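Local coordinates for protein aminotransferase class-III (Ochrobactrum anthropi, PDB 5GHG) that probably transfers amino groups between amines and carbonyl compounds as an omega-transaminase, using a pyridoxal phosphate cofactor held here in its aminated form, at residues I144-R147 with Y151-V154. The protein carries 1 engineered substitution. Sequence-based numbering, arbitrary orientation.
Sequences IISR and YHGV. With PMP (4'-deoxy-4'-aminopyridoxal-5'-phosphate), chain C.
S146 meets the imidazole of H152 in a small, buried contact between a strand and the cofactor-binding loop that follows it. The strand, 143-147, belongs to the mixed seven-stranded sheet of the large domain of a fold-type I PLP enzyme. The chain leaves this strand and turns back before helix 156-161, so that Y151, H152 and G153 line the PMP pocket. The two segments bury 71 Å² in all.

S146 OG lies 3.4 Å from H152 NE2 and equally near CD2, at an oblique angle to the ring. With chi1 at -165° the hydroxyl swings beside its own carbonyl carbon and out to the imidazole. OG is hydrogen-bonded to L161 O.

The CB of H152 points toward the strand, and the NE2 and CD2 side of its ring meets S146. Its ND1 is hydrogen-bonded to OD2 of D258, another residue of the PMP pocket, which helps to hold the rotation of the ring. I223 of strand 219-224 touches both S146 and H152. The H152 backbone faces the cofactor instead, with its carbonyl carbon 3.5 Å from PMP C6.

The neighbours of H152 also line the pocket. G153, at a positive phi (117°), lays its CA 3.6 Å from PMP C5A. The Y151 ring is turned steeply to the pyridine ring, about 76° between the planes, and its CD1 and CE1 side meets PMP C4 and N4A. The Y151 hydroxyl is bonded to Y20 OH. PMP C3 lies at the edge of the tyrosine ring, and Y151 CE1 is 3.1 Å from the cofactor amine, N4A.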
# COMPACT_ATOMS: atom_id res chain seq x y z
N ILE B 144 -9.33 -4.44 -19.02
CA ILE B 144 -8.10 -5.15 -18.73
C ILE B 144 -8.46 -6.61 -18.61
O ILE B 144 -9.39 -6.96 -17.87
CB ILE B 144 -7.45 -4.67 -17.41
CG1 ILE B 144 -7.40 -3.14 -17.31
CG2 ILE B 144 -6.08 -5.36 -17.21
CD1 ILE B 144 -6.43 -2.49 -18.21
N ILE B 145 -7.71 -7.46 -19.31
CA ILE B 145 -7.91 -8.90 -19.23
C ILE B 145 -6.86 -9.48 -18.28
O ILE B 145 -5.67 -9.31 -18.49
CB ILE B 145 -7.81 -9.56 -20.61
CG1 ILE B 145 -8.89 -8.99 -21.54
CG2 ILE B 145 -7.98 -11.08 -20.50
CD1 ILE B 145 -8.76 -9.45 -22.97
N SER B 146 -7.33 -10.18 -17.25
CA SER B 146 -6.52 -10.93 -16.31
C SER B 146 -6.87 -12.40 -16.46
O SER B 146 -7.63 -12.78 -17.36
CB SER B 146 -6.78 -10.45 -14.87
OG SER B 146 -5.76 -10.93 -14.03
N ARG B 147 -6.36 -13.23 -15.58
CA ARG B 147 -6.58 -14.67 -15.69
C ARG B 147 -7.08 -15.26 -14.39
O ARG B 147 -6.69 -14.83 -13.30
CB ARG B 147 -5.30 -15.39 -16.11
CG ARG B 147 -4.76 -14.92 -17.43
CD ARG B 147 -3.46 -15.58 -17.75
NE ARG B 147 -2.43 -15.26 -16.77
CZ ARG B 147 -1.17 -15.69 -16.86
NH1 ARG B 147 -0.82 -16.43 -17.89
NH2 ARG B 147 -0.28 -15.39 -15.92
N TYR B 151 -2.71 -13.58 -9.59
CA TYR B 151 -2.69 -12.81 -8.35
C TYR B 151 -1.92 -11.52 -8.58
O TYR B 151 -0.76 -11.54 -8.99
CB TYR B 151 -2.05 -13.59 -7.20
CG TYR B 151 -2.16 -12.86 -5.88
CD1 TYR B 151 -1.21 -11.92 -5.49
CD2 TYR B 151 -3.24 -13.09 -5.04
CE1 TYR B 151 -1.32 -11.23 -4.28
CE2 TYR B 151 -3.36 -12.41 -3.83
CZ TYR B 151 -2.41 -11.48 -3.47
OH TYR B 151 -2.53 -10.82 -2.26
N HIS B 152 -2.57 -10.40 -8.30
CA HIS B 152 -2.02 -9.11 -8.65
C HIS B 152 -2.16 -8.08 -7.54
O HIS B 152 -1.85 -6.90 -7.76
CB HIS B 152 -2.68 -8.61 -9.95
CG HIS B 152 -2.51 -9.57 -11.08
ND1 HIS B 152 -1.30 -9.79 -11.69
CD2 HIS B 152 -3.40 -10.40 -11.68
CE1 HIS B 152 -1.45 -10.71 -12.63
NE2 HIS B 152 -2.71 -11.09 -12.65
N GLY B 153 -2.59 -8.50 -6.35
CA GLY B 153 -2.65 -7.62 -5.20
C GLY B 153 -4.07 -7.44 -4.71
O GLY B 153 -5.00 -8.17 -5.11
N VAL B 154 -4.25 -6.48 -3.81
CA VAL B 154 -5.44 -6.43 -2.98
C VAL B 154 -6.06 -5.03 -2.85
O VAL B 154 -6.92 -4.83 -2.01
CB VAL B 154 -5.14 -6.98 -1.58
CG1 VAL B 154 -4.63 -8.41 -1.66
CG2 VAL B 154 -4.13 -6.08 -0.86
N1 PMP C . 1.57 -9.33 -8.00
C2 PMP C . 2.05 -10.56 -7.64
C2A PMP C . 2.42 -11.52 -8.73
C3 PMP C . 2.16 -10.94 -6.29
O3 PMP C . 2.56 -12.22 -6.01
C4 PMP C . 1.81 -10.01 -5.27
C4A PMP C . 1.98 -10.30 -3.78
N4A PMP C . 1.63 -11.63 -3.38
C5 PMP C . 1.34 -8.73 -5.68
C6 PMP C . 1.29 -8.40 -7.02
C5A PMP C . 0.91 -7.69 -4.70
O4P PMP C . 2.04 -7.19 -3.97
P PMP C . 1.80 -6.55 -2.48
O1P PMP C . 0.70 -5.56 -2.56
O2P PMP C . 3.14 -5.94 -2.13
O3P PMP C . 1.41 -7.67 -1.53